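Local atomic coordinates of probable secreted solute-binding lipoprotein (Streptomyces coelicolor, PDB entry 3I3V), a protein that probably captures a solute outside the cell as the lipid-anchored binding component of a membrane transport system. Residues 189-194 against 353-358; 367-372 against 391-396; 263-268 against 341-346. One frame throughout, in Å; residues are numbered along the deposited sequence.

Contact 1 (189-194 against 353-358); sequences DEARHV and QVLLPD
L355 reaches from segment 353-358 to helix 188-197, where it meets A191 and R192. The contact ties this helix to the chain leaving strand 352-354 of the larger mixed sheet, which pairs in parallel with strand 280-284. It is made by side chains, and its two kinds of interaction share the two methyls of L355. The first is purely apolar. CD2 of L355 lies 3.6 Å from CB of A191, and both residues are buried. The backbones stay apart, with the CA atoms of A191 and L355 7.1 Å from each other. Both side chains also touch Q183.

The second is aliphatic contact with a charged residue. CD1 of L355 presses on CD of R192 at 3.3 Å, a tight approach. The same methyl is 3.9 Å from NE of R192, obliquely placed against the guanidinium. The arginine leaves the helix pointing away from segment 353-358. Bends at chi2 (87°) and chi3 (71°) bring CD to L355 and turn the guanidinium back toward D189. L355 itself has an unusual chi1 of 130°, nearly eclipsed, which suggests some strain or imprecision in its placing.

Polar bonds hold the arginine from within its own helix. NH2 of R192 forms a salt bridge with OD1 of D189 at 3.1 Å, one turn earlier. NE is hydrogen-bonded to the backbone O of Q188. Two bonds to the first turn thus fix the direction of the guanidinium.

Segment 353-358 therefore meets mainly the methylene part of R192, while its charged end is engaged along the helix. A partly exposed arginine can in this way help to cover a buried leucine without burying an unpaired charge.

Contact 2 (367-372 against 391-396); sequences QPLITA and ESAYRS
A393 packs its methyl against the backbone of helix 363-377 at P368 and L369. It has the most surface buried here. Its CB lies 3.6 Å from the carbonyl C of P368 and 3.5 Å from N of L369. The chains are close, with the CA atoms of P368 and A393 4.7 Å apart. A393 sits in a type I beta turn, S392 to R395, near the end of helix 383-392.

L369 comes next. Its CG is anti to the backbone N (chi1 -160°), which swings the branched end toward the turn. CD1 then touches two partners, CB of A393 at 3.8 Å and CE2 of Y394 at 3.9 Å. The leucine meets the tyrosine ring at a slant. The phenol oxygen is bonded elsewhere, to the backbone O of Y195 on helix 188-197.

P368 adds its CB, 3.8 Å from CB of A393. The kink of its helix falls here, as proline has no N-H to bond to the preceding turn.

Between the segments the contact is apolar. The small alanine permits a close backbone approach, and the tyrosine joins this hairpin of C-terminal helices to helix 188-197 by its hydroxyl.

Contact 3 (263-268 against 341-346); sequences TEVGGW and VGAAQR
V265 and A343 bring together a strand and a helix in one lobe of what is, with two separate mixed sheets, consistent with a periplasmic-binding-protein fold. Strand 263-266 belongs to the larger sheet and runs antiparallel to strand 122-131. Helix 339-345 packs beside it. The nearest CA atoms are those of V265 and A344, at 6.0 Å.

The apolar contacts all pass through one methyl of the valine. CG2 of V265 lies 3.6 Å from CB of A343. It reaches CB of A344 less closely, at 4.4 Å. The two alanines are consecutive, so the methyl meets the helix at the link between them. A343 points its CB at the strand and is partly exposed. A344 is buried, and its side chain also touches P127 on strand 122-131. The helix thus rests on two strands of the same sheet.

Contact with the helix backbone is as close as contact with the side chains. With nothing beyond CB on either alanine, the methyl of V265 comes down onto the main chain between them. This is van der Waals packing against a peptide group.

Polar bonds lie beside the contact and fix each partner separately. E264 and G266 make backbone hydrogen bonds with Y130 and V128, which keep the strand in the sheet. E264 also forms a salt bridge with R132. On the helix, Q345 is bonded through OE1 to N of S335 and through NE2 to OD1 of D326.

The torsion of V265 (chi1 -64°) sets CG2 between its own backbone N and carbonyl carbon. From there CG2 sits over the peptide bond of the helix, 3.5 Å from C of A343 and equally 3.5 Å from N of A344.

Contacts 1 and 2 are neighbours, with centres about 17 Å apart. They touch where helix 188-197 meets Y394: O of V194 is 4.3 Å from OH of Y394, which is packing. Strand 352-354 leads along the chain to helix 363-377, and contact 1 closes before contact 2 opens. Contact 3 is nested inside the long loop closed by contact 1. Their centres are about 21 Å apart and their nearest atoms about 7 Å, yet both reach the same larger sheet. Helix 339-345 of contact 3 is followed directly by strand 352-354 of contact 1. Contacts 2 and 3 are farthest from each other, about 31 Å between centres.

Contact 1 (189-194 against 353-358)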
loop_
_atom_site.group_PDB
_atom_site.type_symbol
_atom_site.label_atom_id
_atom_site.label_comp_id
_atom_site.label_asym_id
_atom_site.label_seq_id
_atom_site.Cartn_x
_atom_site.Cartn_y
_atom_site.Cartn_z
ATOM N N ASP C 189 -10.517 -33.026 -46.658
ATOM C CA ASP C 189 -9.330 -33.781 -47.048
ATOM C C ASP C 189 -9.549 -34.653 -48.278
ATOM O O ASP C 189 -8.667 -34.746 -49.140
ATOM C CB ASP C 189 -8.858 -34.646 -45.879
ATOM C CG ASP C 189 -8.036 -33.862 -44.872
ATOM O OD1 ASP C 189 -8.451 -32.745 -44.493
ATOM O OD2 ASP C 189 -6.971 -34.367 -44.455
ATOM N N GLU C 190 -10.718 -35.284 -48.360
ATOM C CA GLU C 190 -11.045 -36.144 -49.493
ATOM C C GLU C 190 -11.168 -35.363 -50.788
ATOM O O GLU C 190 -10.684 -35.801 -51.828
ATOM C CB GLU C 190 -12.339 -36.906 -49.215
ATOM C CG GLU C 190 -12.145 -38.066 -48.264
ATOM C CD GLU C 190 -13.418 -38.479 -47.563
ATOM O OE1 GLU C 190 -13.405 -39.535 -46.900
ATOM O OE2 GLU C 190 -14.426 -37.746 -47.661
ATOM N N ALA C 191 -11.824 -34.211 -50.723
ATOM C CA ALA C 191 -11.992 -33.366 -51.897
ATOM C C ALA C 191 -10.604 -32.913 -52.329
ATOM O O ALA C 191 -10.324 -32.772 -53.518
ATOM C CB ALA C 191 -12.866 -32.159 -51.562
ATOM N N ARG C 192 -9.736 -32.698 -51.346
ATOM C CA ARG C 192 -8.362 -32.268 -51.593
ATOM C C ARG C 192 -7.659 -33.302 -52.475
ATOM O O ARG C 192 -7.005 -32.956 -53.460
ATOM C CB ARG C 192 -7.604 -32.140 -50.269
ATOM C CG ARG C 192 -6.819 -30.851 -50.106
ATOM C CD ARG C 192 -7.692 -29.757 -49.513
ATOM N NE ARG C 192 -8.003 -29.988 -48.103
ATOM C CZ ARG C 192 -7.127 -29.865 -47.112
ATOM N NH1 ARG C 192 -5.875 -29.508 -47.369
ATOM N NH2 ARG C 192 -7.504 -30.094 -45.859
ATOM N N HIS C 193 -7.793 -34.574 -52.105
ATOM C CA HIS C 193 -7.185 -35.668 -52.859
ATOM C C HIS C 193 -7.849 -35.835 -54.226
ATOM O O HIS C 193 -7.164 -35.983 -55.241
ATOM C CB HIS C 193 -7.289 -36.987 -52.074
ATOM C CG HIS C 193 -7.023 -38.207 -52.906
ATOM N ND1 HIS C 193 -5.819 -38.429 -53.541
ATOM C CD2 HIS C 193 -7.820 -39.250 -53.239
ATOM C CE1 HIS C 193 -5.888 -39.554 -54.231
ATOM N NE2 HIS C 193 -7.092 -40.072 -54.066
ATOM N N VAL C 194 -9.181 -35.813 -54.248
ATOM C CA VAL C 194 -9.919 -35.969 -55.499
ATOM C C VAL C 194 -9.496 -34.951 -56.555
ATOM O O VAL C 194 -9.109 -35.330 -57.656
ATOM C CB VAL C 194 -11.453 -35.853 -55.276
ATOM C CG1 VAL C 194 -12.189 -35.975 -56.597
ATOM C CG2 VAL C 194 -11.920 -36.936 -54.336
ATOM N N GLN C 353 -19.361 -25.896 -44.815
ATOM C CA GLN C 353 -18.320 -25.464 -45.743
ATOM C C GLN C 353 -17.775 -26.588 -46.594
ATOM O O GLN C 353 -17.475 -27.665 -46.079
ATOM C CB GLN C 353 -17.109 -24.896 -44.997
ATOM C CG GLN C 353 -17.286 -23.618 -44.229
ATOM C CD GLN C 353 -15.981 -23.187 -43.587
ATOM O OE1 GLN C 353 -14.961 -23.031 -44.268
ATOM N NE2 GLN C 353 -16.000 -22.997 -42.272
ATOM N N VAL C 354 -17.637 -26.335 -47.892
ATOM C CA VAL C 354 -17.019 -27.304 -48.785
ATOM C C VAL C 354 -15.864 -26.554 -49.438
ATOM O O VAL C 354 -15.763 -25.333 -49.328
ATOM C CB VAL C 354 -17.983 -27.870 -49.845
ATOM C CG1 VAL C 354 -19.065 -28.676 -49.153
ATOM C CG2 VAL C 354 -18.573 -26.753 -50.688
ATOM N N LEU C 355 -14.995 -27.267 -50.129
ATOM C CA LEU C 355 -13.840 -26.606 -50.691
ATOM C C LEU C 355 -13.890 -26.069 -52.122
ATOM O O LEU C 355 -14.692 -26.510 -52.955
ATOM C CB LEU C 355 -12.634 -27.532 -50.475
ATOM C CG LEU C 355 -11.627 -27.954 -51.531
ATOM C CD1 LEU C 355 -10.573 -28.813 -50.855
ATOM C CD2 LEU C 355 -12.311 -28.747 -52.633
ATOM N N LEU C 356 -13.048 -25.064 -52.366
ATOM C CA LEU C 356 -12.897 -24.447 -53.677
ATOM C C LEU C 356 -11.691 -25.168 -54.293
ATOM O O LEU C 356 -10.563 -24.985 -53.855
ATOM C CB LEU C 356 -12.593 -22.954 -53.551
ATOM C CG LEU C 356 -12.262 -22.311 -54.910
ATOM C CD1 LEU C 356 -13.462 -22.444 -55.817
ATOM C CD2 LEU C 356 -11.876 -20.847 -54.748
ATOM N N PRO C 357 -11.921 -25.988 -55.327
ATOM C CA PRO C 357 -10.873 -26.761 -56.009
ATOM C C PRO C 357 -9.671 -26.016 -56.599
ATOM O O PRO C 357 -8.567 -26.551 -56.629
ATOM C CB PRO C 357 -11.652 -27.515 -57.087
ATOM C CG PRO C 357 -13.049 -27.598 -56.519
ATOM C CD PRO C 357 -13.227 -26.221 -55.961
ATOM N N ASP C 358 -9.897 -24.794 -57.065
ATOM C CA ASP C 358 -8.871 -23.978 -57.712
ATOM C C ASP C 358 -7.404 -24.177 -57.337
ATOM O O ASP C 358 -6.582 -24.513 -58.187
ATOM C CB ASP C 358 -9.238 -22.510 -57.560
ATOM C CG ASP C 358 -10.500 -22.162 -58.308
ATOM O OD1 ASP C 358 -11.388 -23.030 -58.387
ATOM O OD2 ASP C 358 -10.609 -21.027 -58.808
#

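Contact 2 (367-372 against 391-396)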
loop_
_atom_site.group_PDB
_atom_site.type_symbol
_atom_site.label_atom_id
_atom_site.label_comp_id
_atom_site.label_asym_id
_atom_site.label_seq_id
_atom_site.Cartn_x
_atom_site.Cartn_y
_atom_site.Cartn_z
ATOM N N GLN C 367 -8.533 -26.125 -67.683
ATOM C CA GLN C 367 -9.358 -25.902 -68.861
ATOM C C GLN C 367 -10.130 -27.157 -69.267
ATOM O O GLN C 367 -11.304 -27.079 -69.630
ATOM C CB GLN C 367 -8.485 -25.412 -70.022
ATOM C CG GLN C 367 -9.053 -24.202 -70.748
ATOM C CD GLN C 367 -10.374 -24.500 -71.422
ATOM O OE1 GLN C 367 -11.354 -23.771 -71.247
ATOM N NE2 GLN C 367 -10.407 -25.576 -72.203
ATOM N N PRO C 368 -9.477 -28.332 -69.230
ATOM C CA PRO C 368 -10.193 -29.555 -69.610
ATOM C C PRO C 368 -11.272 -29.937 -68.599
ATOM O O PRO C 368 -12.251 -30.589 -68.943
ATOM C CB PRO C 368 -9.081 -30.600 -69.692
ATOM C CG PRO C 368 -7.876 -29.776 -70.077
ATOM C CD PRO C 368 -8.024 -28.569 -69.180
ATOM N N LEU C 369 -11.088 -29.533 -67.349
ATOM C CA LEU C 369 -12.047 -29.847 -66.298
ATOM C C LEU C 369 -13.356 -29.082 -66.546
ATOM O O LEU C 369 -14.434 -29.535 -66.167
ATOM C CB LEU C 369 -11.449 -29.489 -64.933
ATOM C CG LEU C 369 -12.056 -30.131 -63.683
ATOM C CD1 LEU C 369 -11.986 -31.649 -63.799
ATOM C CD2 LEU C 369 -11.297 -29.659 -62.445
ATOM N N ILE C 370 -13.256 -27.924 -67.193
ATOM C CA ILE C 370 -14.430 -27.129 -67.510
ATOM C C ILE C 370 -15.132 -27.765 -68.701
ATOM O O ILE C 370 -16.358 -27.803 -68.758
ATOM C CB ILE C 370 -14.045 -25.670 -67.872
ATOM C CG1 ILE C 370 -13.775 -24.876 -66.593
ATOM C CG2 ILE C 370 -15.138 -25.024 -68.721
ATOM C CD1 ILE C 370 -13.290 -23.466 -66.849
ATOM N N THR C 371 -14.348 -28.268 -69.651
ATOM C CA THR C 371 -14.908 -28.894 -70.837
ATOM C C THR C 371 -15.586 -30.198 -70.439
ATOM O O THR C 371 -16.606 -30.580 -71.021
ATOM C CB THR C 371 -13.812 -29.172 -71.907
ATOM O OG1 THR C 371 -13.162 -27.945 -72.265
ATOM C CG2 THR C 371 -14.426 -29.760 -73.167
ATOM N N ALA C 372 -15.018 -30.877 -69.445
ATOM C CA ALA C 372 -15.578 -32.133 -68.951
ATOM C C ALA C 372 -16.857 -31.824 -68.186
ATOM O O ALA C 372 -17.789 -32.634 -68.146
ATOM C CB ALA C 372 -14.587 -32.833 -68.028
ATOM N N GLU C 391 -12.028 -37.435 -65.100
ATOM C CA GLU C 391 -10.704 -38.027 -64.982
ATOM C C GLU C 391 -9.802 -37.770 -66.187
ATOM O O GLU C 391 -8.580 -37.684 -66.042
ATOM C CB GLU C 391 -10.822 -39.530 -64.738
ATOM C CG GLU C 391 -11.589 -39.888 -63.470
ATOM C CD GLU C 391 -11.509 -41.366 -63.134
ATOM O OE1 GLU C 391 -11.188 -42.167 -64.041
ATOM O OE2 GLU C 391 -11.776 -41.728 -61.969
ATOM N N SER C 392 -10.399 -37.648 -67.369
ATOM C CA SER C 392 -9.632 -37.393 -68.586
ATOM C C SER C 392 -9.103 -35.971 -68.627
ATOM O O SER C 392 -8.202 -35.653 -69.410
ATOM C CB SER C 392 -10.496 -37.627 -69.821
ATOM O OG SER C 392 -10.175 -38.866 -70.435
ATOM N N ALA C 393 -9.672 -35.113 -67.790
ATOM C CA ALA C 393 -9.248 -33.728 -67.742
ATOM C C ALA C 393 -7.835 -33.671 -67.183
ATOM O O ALA C 393 -7.121 -32.693 -67.374
ATOM C CB ALA C 393 -10.207 -32.915 -66.868
ATOM N N TYR C 394 -7.436 -34.743 -66.504
ATOM C CA TYR C 394 -6.111 -34.829 -65.902
ATOM C C TYR C 394 -5.118 -35.609 -66.755
ATOM O O TYR C 394 -4.075 -36.019 -66.260
ATOM C CB TYR C 394 -6.215 -35.478 -64.521
ATOM C CG TYR C 394 -6.873 -34.603 -63.484
ATOM C CD1 TYR C 394 -6.115 -33.949 -62.516
ATOM C CD2 TYR C 394 -8.261 -34.434 -63.464
ATOM C CE1 TYR C 394 -6.720 -33.153 -61.545
ATOM C CE2 TYR C 394 -8.881 -33.637 -62.501
ATOM C CZ TYR C 394 -8.106 -33.002 -61.545
ATOM O OH TYR C 394 -8.709 -32.217 -60.588
ATOM N N ARG C 395 -5.439 -35.802 -68.031
ATOM C CA ARG C 395 -4.566 -36.545 -68.939
ATOM C C ARG C 395 -3.110 -36.054 -68.923
ATOM O O ARG C 395 -2.234 -36.687 -69.515
ATOM C CB ARG C 395 -5.125 -36.488 -70.361
ATOM N N SER C 396 -2.865 -34.922 -68.261
ATOM C CA SER C 396 -1.519 -34.354 -68.143
ATOM C C SER C 396 -1.045 -34.498 -66.692
ATOM O O SER C 396 -1.549 -33.824 -65.785
ATOM C CB SER C 396 -1.522 -32.878 -68.558
#

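Contact 3 (263-268 against 341-346)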
loop_
_atom_site.group_PDB
_atom_site.type_symbol
_atom_site.label_atom_id
_atom_site.label_comp_id
_atom_site.label_asym_id
_atom_site.label_seq_id
_atom_site.Cartn_x
_atom_site.Cartn_y
_atom_site.Cartn_z
ATOM N N THR C 263 -34.840 -11.988 -51.875
ATOM C CA THR C 263 -33.935 -13.102 -52.134
ATOM C C THR C 263 -33.335 -13.554 -50.804
ATOM O O THR C 263 -33.033 -12.744 -49.931
ATOM C CB THR C 263 -32.793 -12.710 -53.132
ATOM O OG1 THR C 263 -33.327 -12.612 -54.456
ATOM C CG2 THR C 263 -31.684 -13.763 -53.144
ATOM N N GLU C 264 -33.184 -14.860 -50.648
ATOM C CA GLU C 264 -32.625 -15.428 -49.434
ATOM C C GLU C 264 -31.449 -16.343 -49.757
ATOM O O GLU C 264 -31.480 -17.067 -50.746
ATOM C CB GLU C 264 -33.696 -16.218 -48.691
ATOM C CG GLU C 264 -34.684 -15.356 -47.930
ATOM C CD GLU C 264 -35.761 -16.176 -47.255
ATOM O OE1 GLU C 264 -35.442 -17.264 -46.723
ATOM O OE2 GLU C 264 -36.926 -15.730 -47.249
ATOM N N VAL C 265 -30.419 -16.317 -48.917
ATOM C CA VAL C 265 -29.253 -17.158 -49.146
ATOM C C VAL C 265 -29.197 -18.340 -48.196
ATOM O O VAL C 265 -29.578 -18.238 -47.025
ATOM C CB VAL C 265 -27.932 -16.362 -49.014
ATOM C CG1 VAL C 265 -27.856 -15.295 -50.089
ATOM C CG2 VAL C 265 -27.829 -15.744 -47.638
ATOM N N GLY C 266 -28.722 -19.465 -48.722
ATOM C CA GLY C 266 -28.587 -20.678 -47.941
ATOM C C GLY C 266 -27.475 -21.529 -48.535
ATOM O O GLY C 266 -26.540 -21.004 -49.141
ATOM N N GLY C 267 -27.576 -22.842 -48.358
ATOM C CA GLY C 267 -26.577 -23.742 -48.898
ATOM C C GLY C 267 -27.223 -24.681 -49.895
ATOM O O GLY C 267 -28.434 -24.624 -50.119
ATOM N N TRP C 268 -26.424 -25.546 -50.504
ATOM C CA TRP C 268 -26.957 -26.491 -51.475
ATOM C C TRP C 268 -27.551 -27.699 -50.738
ATOM O O TRP C 268 -26.916 -28.281 -49.858
ATOM C CB TRP C 268 -25.850 -26.914 -52.451
ATOM C CG TRP C 268 -26.360 -27.765 -53.564
ATOM C CD1 TRP C 268 -26.496 -29.121 -53.559
ATOM C CD2 TRP C 268 -26.903 -27.311 -54.813
ATOM N NE1 TRP C 268 -27.095 -29.540 -54.720
ATOM C CE2 TRP C 268 -27.357 -28.450 -55.506
ATOM C CE3 TRP C 268 -27.054 -26.053 -55.408
ATOM C CZ2 TRP C 268 -27.951 -28.371 -56.767
ATOM C CZ3 TRP C 268 -27.644 -25.974 -56.664
ATOM C CH2 TRP C 268 -28.084 -27.127 -57.327
ATOM N N VAL C 341 -24.808 -10.112 -49.578
ATOM C CA VAL C 341 -23.466 -10.382 -49.074
ATOM C C VAL C 341 -23.530 -10.446 -47.556
ATOM O O VAL C 341 -22.970 -11.355 -46.941
ATOM C CB VAL C 341 -22.469 -9.283 -49.498
ATOM C CG1 VAL C 341 -21.113 -9.525 -48.848
ATOM C CG2 VAL C 341 -22.326 -9.280 -51.012
ATOM N N GLY C 342 -24.228 -9.483 -46.957
ATOM C CA GLY C 342 -24.377 -9.461 -45.512
ATOM C C GLY C 342 -25.124 -10.688 -45.011
ATOM O O GLY C 342 -24.774 -11.254 -43.969
ATOM N N ALA C 343 -26.153 -11.108 -45.747
ATOM C CA ALA C 343 -26.932 -12.293 -45.365
ATOM C C ALA C 343 -26.088 -13.575 -45.467
ATOM O O ALA C 343 -26.221 -14.489 -44.643
ATOM C CB ALA C 343 -28.179 -12.416 -46.245
ATOM N N ALA C 344 -25.225 -13.651 -46.474
ATOM C CA ALA C 344 -24.370 -14.824 -46.625
ATOM C C ALA C 344 -23.399 -14.894 -45.442
ATOM O O ALA C 344 -23.109 -15.971 -44.916
ATOM C CB ALA C 344 -23.596 -14.746 -47.939
ATOM N N GLN C 345 -22.896 -13.735 -45.032
ATOM C CA GLN C 345 -21.957 -13.666 -43.919
ATOM C C GLN C 345 -22.596 -14.082 -42.604
ATOM O O GLN C 345 -21.930 -14.673 -41.752
ATOM C CB GLN C 345 -21.394 -12.245 -43.783
ATOM C CG GLN C 345 -20.389 -11.871 -44.856
ATOM C CD GLN C 345 -20.098 -10.393 -44.885
ATOM O OE1 GLN C 345 -20.746 -9.606 -44.200
ATOM N NE2 GLN C 345 -19.122 -10.004 -45.689
ATOM N N ARG C 346 -23.885 -13.772 -42.452
ATOM C CA ARG C 346 -24.630 -14.093 -41.236
ATOM C C ARG C 346 -25.049 -15.553 -41.133
ATOM O O ARG C 346 -25.657 -15.962 -40.141
ATOM C CB ARG C 346 -25.865 -13.195 -41.106
ATOM C CG ARG C 346 -25.558 -11.786 -40.617
ATOM C CD ARG C 346 -26.806 -11.113 -40.055
ATOM N NE ARG C 346 -27.367 -10.107 -40.954
ATOM C CZ ARG C 346 -27.211 -8.793 -40.804
ATOM N NH1 ARG C 346 -26.506 -8.310 -39.785
ATOM N NH2 ARG C 346 -27.769 -7.958 -41.673
#